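Local coordinates for protein ureidoglycolate hydrolase (Arabidopsis thaliana, PDB 4PXE) that hydrolyses (S)-ureidoglycolate to glyoxylate, ammonium and carbon dioxide at a manganese site, completing plant purine breakdown without releasing urea, at residues A[31-34]-A[38-41]; A[40-45]-A[134-139]; A[236-241]-A[257-262]. One frame throughout, in Å; residues are numbered along the deposited sequence.

Contact 1. Residues A[31-34]-A[38-41]; sequences SDAP and VTRV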
# COMPACT_ATOMS: atom_id res chain seq x y z
N SER A 31 8.07 18.20 8.32
CA SER A 31 7.62 17.33 7.24
C SER A 31 8.11 15.91 7.43
O SER A 31 9.25 15.69 7.85
CB SER A 31 8.17 17.86 5.92
OG SER A 31 7.84 17.01 4.84
N ASP A 32 7.25 14.95 7.09
CA ASP A 32 7.65 13.55 7.09
C ASP A 32 8.22 13.09 5.74
O ASP A 32 8.67 11.96 5.60
CB ASP A 32 6.48 12.65 7.51
CG ASP A 32 6.28 12.64 9.01
OD1 ASP A 32 7.29 12.66 9.75
OD2 ASP A 32 5.12 12.62 9.46
N ALA A 33 8.20 13.99 4.75
CA ALA A 33 8.84 13.75 3.47
C ALA A 33 10.07 14.65 3.34
O ALA A 33 10.07 15.77 3.84
CB ALA A 33 7.87 14.02 2.33
N PRO A 34 11.12 14.17 2.66
CA PRO A 34 12.29 15.02 2.46
C PRO A 34 12.00 16.18 1.50
O PRO A 34 11.29 15.99 0.50
CB PRO A 34 13.33 14.06 1.87
CG PRO A 34 12.54 12.98 1.24
CD PRO A 34 11.28 12.84 2.06
N VAL A 38 6.59 18.00 0.94
CA VAL A 38 6.07 18.15 2.28
C VAL A 38 5.03 17.07 2.51
O VAL A 38 4.21 16.80 1.64
CB VAL A 38 5.42 19.53 2.49
CG1 VAL A 38 4.92 19.67 3.92
CG2 VAL A 38 6.40 20.63 2.16
N THR A 39 5.09 16.42 3.68
CA THR A 39 4.00 15.59 4.18
C THR A 39 3.75 16.03 5.60
O THR A 39 4.68 16.02 6.41
CB THR A 39 4.36 14.10 4.21
OG1 THR A 39 4.62 13.66 2.88
CG2 THR A 39 3.20 13.29 4.78
N ARG A 40 2.54 16.45 5.92
CA ARG A 40 2.25 16.86 7.29
C ARG A 40 0.81 16.56 7.64
O ARG A 40 -0.11 17.27 7.23
CB ARG A 40 2.59 18.34 7.52
CG ARG A 40 2.37 18.77 8.97
CD ARG A 40 3.04 20.10 9.26
NE ARG A 40 2.55 21.17 8.40
CZ ARG A 40 3.32 21.88 7.57
NH1 ARG A 40 4.63 21.64 7.47
NH2 ARG A 40 2.78 22.84 6.84
N VAL A 41 0.62 15.50 8.41
CA VAL A 41 -0.70 14.95 8.65
C VAL A 41 -1.24 15.33 10.02
O VAL A 41 -0.49 15.38 11.01
CB VAL A 41 -0.65 13.41 8.49
CG1 VAL A 41 -2.01 12.80 8.74
CG2 VAL A 41 -0.15 13.06 7.09
O HOH W 1 3.06 14.16 9.36
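S31 and T39 meet where the loop that follows helix 17-28 doubles back on strand 38-40 of this M20-family hydrolase, with three residues between the segments; on its other side the strand pairs through V38 with S99 and through R40 with A95. The S31 hydroxyl carries much of this contact. OG stands anti to the backbone N of S31 (chi1 176°), a torsion that carries it to T39 N, which donates to it at 3.0 Å along a nearly straight path (162° at the hydrogen). The same OG donates in turn to A33 O at 2.7 Å, in the carbonyl plane on a lone pair, and one hydroxyl thereby bridges the strand and its own loop. Replacing S31 with alanine removes that hydroxyl and would probably leave T39 N without its acceptor and A33 O without its donor. One residue further on, D32 N donates to T39 O at 2.9 Å. The T39 side chain turns OG1 beside its own backbone N (chi1 -62°), and A33 CB, aimed at the strand, lies 3.3 Å from T39 OG1, which is itself hydrogen-bonded to Y98 N. D32 OD1 forms a salt bridge to K46 of helix 45-60. Its other oxygen, OD2, accepts from a water at 2.6 Å, and that water accepts from V41 N at 2.9 Å.

Contact 2. Residues A[40-45]-A[134-139]; sequences RVLYTD and FTSEEP. With MN (manganese (II) ion), chain D; GLV (glyoxylic acid), chain E.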
# COMPACT_ATOMS: atom_id res chain seq x y z
N ARG A 40 2.54 16.45 5.92
CA ARG A 40 2.25 16.86 7.29
C ARG A 40 0.81 16.56 7.64
O ARG A 40 -0.11 17.27 7.23
CB ARG A 40 2.59 18.34 7.52
CG ARG A 40 2.37 18.77 8.97
CD ARG A 40 3.04 20.10 9.26
NE ARG A 40 2.55 21.17 8.40
CZ ARG A 40 3.32 21.88 7.57
NH1 ARG A 40 4.63 21.64 7.47
NH2 ARG A 40 2.78 22.84 6.84
N VAL A 41 0.62 15.50 8.41
CA VAL A 41 -0.70 14.95 8.65
C VAL A 41 -1.24 15.33 10.02
O VAL A 41 -0.49 15.38 11.01
CB VAL A 41 -0.65 13.41 8.49
CG1 VAL A 41 -2.01 12.80 8.74
CG2 VAL A 41 -0.15 13.06 7.09
N LEU A 42 -2.54 15.63 10.05
CA LEU A 42 -3.30 15.94 11.25
C LEU A 42 -2.88 15.13 12.48
O LEU A 42 -2.87 13.90 12.44
CB LEU A 42 -4.79 15.71 10.98
CG LEU A 42 -5.77 15.81 12.14
CD1 LEU A 42 -5.70 17.19 12.78
CD2 LEU A 42 -7.17 15.52 11.65
N TYR A 43 -2.52 15.86 13.54
CA TYR A 43 -2.20 15.35 14.89
C TYR A 43 -0.88 14.58 15.03
O TYR A 43 -0.57 14.10 16.12
CB TYR A 43 -3.36 14.52 15.47
CG TYR A 43 -4.67 15.24 15.70
CD1 TYR A 43 -4.72 16.57 16.10
CD2 TYR A 43 -5.88 14.57 15.54
CE1 TYR A 43 -5.93 17.21 16.32
CE2 TYR A 43 -7.09 15.19 15.75
CZ TYR A 43 -7.12 16.51 16.15
OH TYR A 43 -8.35 17.11 16.35
N THR A 44 -0.10 14.46 13.96
CA THR A 44 1.23 13.89 14.09
C THR A 44 2.19 14.88 14.74
O THR A 44 1.86 16.05 14.93
CB THR A 44 1.80 13.49 12.73
OG1 THR A 44 1.92 14.66 11.91
CG2 THR A 44 0.89 12.46 12.04
N ASP A 45 3.39 14.40 15.06
CA ASP A 45 4.42 15.25 15.64
C ASP A 45 4.77 16.47 14.76
O ASP A 45 4.94 17.58 15.27
CB ASP A 45 5.68 14.44 16.02
CG ASP A 45 6.38 13.85 14.82
OD1 ASP A 45 5.73 13.58 13.79
OD2 ASP A 45 7.61 13.63 14.91
N PHE A 134 -7.40 26.43 10.65
CA PHE A 134 -8.28 25.28 10.73
C PHE A 134 -7.47 24.04 11.11
O PHE A 134 -6.32 23.90 10.70
CB PHE A 134 -9.02 25.10 9.41
CG PHE A 134 -9.95 26.24 9.10
CD1 PHE A 134 -11.24 26.26 9.61
CD2 PHE A 134 -9.52 27.32 8.34
CE1 PHE A 134 -12.09 27.32 9.35
CE2 PHE A 134 -10.38 28.39 8.08
CZ PHE A 134 -11.66 28.38 8.58
N THR A 135 -8.04 23.18 11.94
CA THR A 135 -7.26 22.10 12.53
C THR A 135 -6.72 21.12 11.48
O THR A 135 -5.65 20.55 11.65
CB THR A 135 -8.05 21.37 13.64
OG1 THR A 135 -7.13 20.66 14.48
CG2 THR A 135 -9.09 20.41 13.07
N SER A 136 -7.47 20.96 10.40
CA SER A 136 -7.06 20.12 9.27
C SER A 136 -8.06 20.36 8.16
O SER A 136 -9.27 20.47 8.43
CB SER A 136 -7.08 18.64 9.66
OG SER A 136 -7.12 17.82 8.51
N GLU A 137 -7.59 20.43 6.92
CA GLU A 137 -8.48 20.57 5.78
C GLU A 137 -8.36 19.37 4.84
O GLU A 137 -9.29 19.06 4.10
CB GLU A 137 -8.18 21.88 5.03
CG GLU A 137 -9.11 22.18 3.87
CD GLU A 137 -8.62 21.66 2.54
OE1 GLU A 137 -7.46 21.20 2.43
OE2 GLU A 137 -9.43 21.70 1.58
N GLU A 138 -7.20 18.71 4.86
CA GLU A 138 -6.97 17.58 3.95
C GLU A 138 -7.55 16.28 4.50
O GLU A 138 -7.56 16.08 5.72
CB GLU A 138 -5.48 17.44 3.65
CG GLU A 138 -4.87 18.69 3.03
CD GLU A 138 -5.15 18.83 1.56
OE1 GLU A 138 -6.03 18.14 1.00
OE2 GLU A 138 -4.44 19.66 0.96
N PRO A 139 -8.03 15.39 3.61
CA PRO A 139 -8.72 14.16 4.06
C PRO A 139 -7.77 13.01 4.37
O PRO A 139 -8.24 11.89 4.60
CB PRO A 139 -9.59 13.80 2.85
CG PRO A 139 -8.78 14.28 1.68
CD PRO A 139 -8.17 15.59 2.16
MN MN D . -4.85 20.76 -0.85
C1 GLV E . -8.18 19.91 -1.06
O1 GLV E . -8.54 21.21 -0.71
C2 GLV E . -8.69 19.49 -2.40
O2 GLV E . -9.37 20.31 -3.09
O3 GLV E . -8.43 18.32 -2.82
O HOH W 2 -6.06 22.02 0.39
O HOH W 3 -5.67 21.49 -2.32
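L42 points its isobutyl group toward T135 O and S136 CB, and its two methyls straddle the serine carbon: L42 CD1 and CD2 each lie 3.7 Å from S136 CB. CD1 has a second neighbour across the contact in T135 O, at 3.5 Å. With CG anti to the backbone N (chi1 172°) and chi2 at 59°, the leucine also lays CD1 over the ring of Y43, 3.4 Å above its plane and over its centre. The branch is thus clasped between an aromatic face and the opposing loop. The Y43 ring passes T135 at a slant, Y43 CE1 being 4.1 Å from T135 OG1, and both hydroxyls are hydrogen-bonded to V70 O; T135 OG1 also has R51 NH2 as a partner. S136 OG is hydrogen-bonded to D94. Residues 41-44 form a type II beta turn, in which V41 O accepts from both T44 N and T44 OG1, and T44 then N-caps helix 45-60. The facing loop leaves strand 129-133 and carries two consecutive glutamates of the M20-family active site. E138 OE2 binds manganese at 2.2 Å, together with D103, H402 and two waters, while E138 OE1 is held by N294 of the second subunit. E137 points to the glyoxylate: its OE2 lies 2.5 Å from O1 of the ligand, and its OE1 accepts from a manganese-bound water at 2.6 Å.

Contact 3. Residues A[236-241]-A[257-262]; sequences VEFEGN and GLAAAE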
# COMPACT_ATOMS: atom_id res chain seq x y z
N VAL A 236 -14.65 2.32 -1.74
CA VAL A 236 -15.18 1.09 -2.31
C VAL A 236 -14.26 -0.07 -1.98
O VAL A 236 -13.03 0.05 -2.07
CB VAL A 236 -15.31 1.21 -3.84
CG1 VAL A 236 -15.93 -0.04 -4.44
CG2 VAL A 236 -16.16 2.44 -4.20
N GLU A 237 -14.85 -1.19 -1.57
CA GLU A 237 -14.09 -2.41 -1.38
C GLU A 237 -14.73 -3.59 -2.08
O GLU A 237 -15.96 -3.74 -2.10
CB GLU A 237 -13.88 -2.72 0.11
CG GLU A 237 -13.11 -1.63 0.84
CD GLU A 237 -12.60 -2.06 2.20
OE1 GLU A 237 -13.12 -3.06 2.76
OE2 GLU A 237 -11.67 -1.40 2.71
N PHE A 238 -13.88 -4.42 -2.69
CA PHE A 238 -14.30 -5.69 -3.28
C PHE A 238 -13.65 -6.83 -2.50
O PHE A 238 -12.51 -6.70 -2.06
CB PHE A 238 -13.85 -5.79 -4.73
CG PHE A 238 -14.50 -4.80 -5.66
CD1 PHE A 238 -15.80 -5.00 -6.12
CD2 PHE A 238 -13.79 -3.70 -6.12
CE1 PHE A 238 -16.37 -4.12 -7.00
CE2 PHE A 238 -14.36 -2.81 -7.01
CZ PHE A 238 -15.65 -3.02 -7.45
N GLU A 239 -14.37 -7.94 -2.33
CA GLU A 239 -13.80 -9.12 -1.69
C GLU A 239 -13.94 -10.37 -2.56
O GLU A 239 -15.00 -10.61 -3.14
CB GLU A 239 -14.47 -9.38 -0.32
CG GLU A 239 -14.05 -8.40 0.77
CD GLU A 239 -14.83 -8.57 2.06
OE1 GLU A 239 -15.84 -9.30 2.06
OE2 GLU A 239 -14.42 -7.98 3.09
N GLY A 240 -12.86 -11.14 -2.65
CA GLY A 240 -12.85 -12.41 -3.35
C GLY A 240 -12.20 -13.48 -2.50
O GLY A 240 -11.90 -13.25 -1.33
N ASN A 241 -11.98 -14.65 -3.07
CA ASN A 241 -11.48 -15.79 -2.30
C ASN A 241 -9.97 -15.80 -2.10
O ASN A 241 -9.46 -16.44 -1.17
CB ASN A 241 -11.91 -17.10 -2.94
CG ASN A 241 -13.41 -17.28 -2.92
OD1 ASN A 241 -14.06 -17.02 -1.91
ND2 ASN A 241 -13.96 -17.73 -4.04
N GLY A 257 -8.42 -7.47 -7.31
CA GLY A 257 -7.57 -6.45 -7.90
C GLY A 257 -8.06 -6.08 -9.28
O GLY A 257 -8.05 -4.90 -9.66
N LEU A 258 -8.50 -7.06 -10.05
CA LEU A 258 -9.01 -6.80 -11.39
C LEU A 258 -10.36 -6.08 -11.33
O LEU A 258 -10.62 -5.21 -12.16
CB LEU A 258 -9.07 -8.08 -12.21
CG LEU A 258 -7.69 -8.65 -12.52
CD1 LEU A 258 -7.82 -9.90 -13.37
CD2 LEU A 258 -6.79 -7.61 -13.21
N ALA A 259 -11.18 -6.39 -10.33
CA ALA A 259 -12.40 -5.62 -10.11
C ALA A 259 -12.07 -4.16 -9.85
O ALA A 259 -12.72 -3.26 -10.39
CB ALA A 259 -13.21 -6.19 -8.95
N ALA A 260 -11.04 -3.91 -9.05
CA ALA A 260 -10.63 -2.55 -8.73
C ALA A 260 -10.11 -1.83 -9.96
O ALA A 260 -10.43 -0.65 -10.18
CB ALA A 260 -9.58 -2.56 -7.63
N ALA A 261 -9.32 -2.53 -10.77
CA ALA A 261 -8.79 -1.95 -12.01
C ALA A 261 -9.92 -1.54 -12.94
O ALA A 261 -9.91 -0.44 -13.52
CB ALA A 261 -7.86 -2.94 -12.70
N GLU A 262 -10.92 -2.40 -13.06
CA GLU A 262 -12.07 -2.11 -13.91
C GLU A 262 -12.87 -0.94 -13.38
O GLU A 262 -13.35 -0.11 -14.17
CB GLU A 262 -12.95 -3.36 -14.07
CG GLU A 262 -12.27 -4.41 -14.90
CD GLU A 262 -12.98 -5.75 -14.94
OE1 GLU A 262 -13.61 -6.13 -13.93
OE2 GLU A 262 -12.90 -6.42 -15.98
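The ring of F238 has the methyl of A259 over one face, centred so closely that A259 CB lies 3.8 Å from the ring centroid and only 12° off the ring normal. This is a CH-pi contact with the methyl perched on the aromatic system. Carbons CG and CD2 of F238 are the ring atoms nearest to A259 CB, each at 3.8 Å. Further out on the ring, F238 CE2 comes 3.8 Å from A259 O. A260 N approaches the ring obliquely, 4.0 Å from F238 CD2. F238 has its side chain directed at the helix: chi1 of -66° sends the ring that way, with CG anti to its own carbonyl carbon, and chi2 of -78° turns its face to A259 CB. Both segments belong to the region involved in dimerization, residues 230-345, in which helices 256-272 and 311-332 pack on antiparallel strands, 222-239 among them, as a two-layer alpha/beta arrangement. F238 pairs through its backbone with S300 of strand 295-308, while its side chain also touches A329 of helix 311-332 and L263 one turn further along its partner helix. A259 packs on the F238 ring and also on I328 of helix 311-332. The helix also faces the other subunit: A261 packs on A261 of the second subunit and E262 on L265 of that chain, with E262 OE1 in a salt bridge to R332 of its own chain.

Contacts 1 and 2 follow each other along the chain and share R40 and V41, their centres lying 11 Å apart: strand 38-40, on which contact 1 lies, leads into the turn of contact 2. Contact 2 holds the glutamates of the metal and glyoxylate site, whereas in contact 1 the nearest approach to that site is more distant, the side chain of V38 lying about 11 Å from a manganese ion. Contact 3 is remote, its centre 30 Å from each of the others and its nearest atoms about 13 Å from contact 2. The second subunit touches both: it packs on the helix of contact 3, and its N294 reaches E138 and the glyoxylate of contact 2.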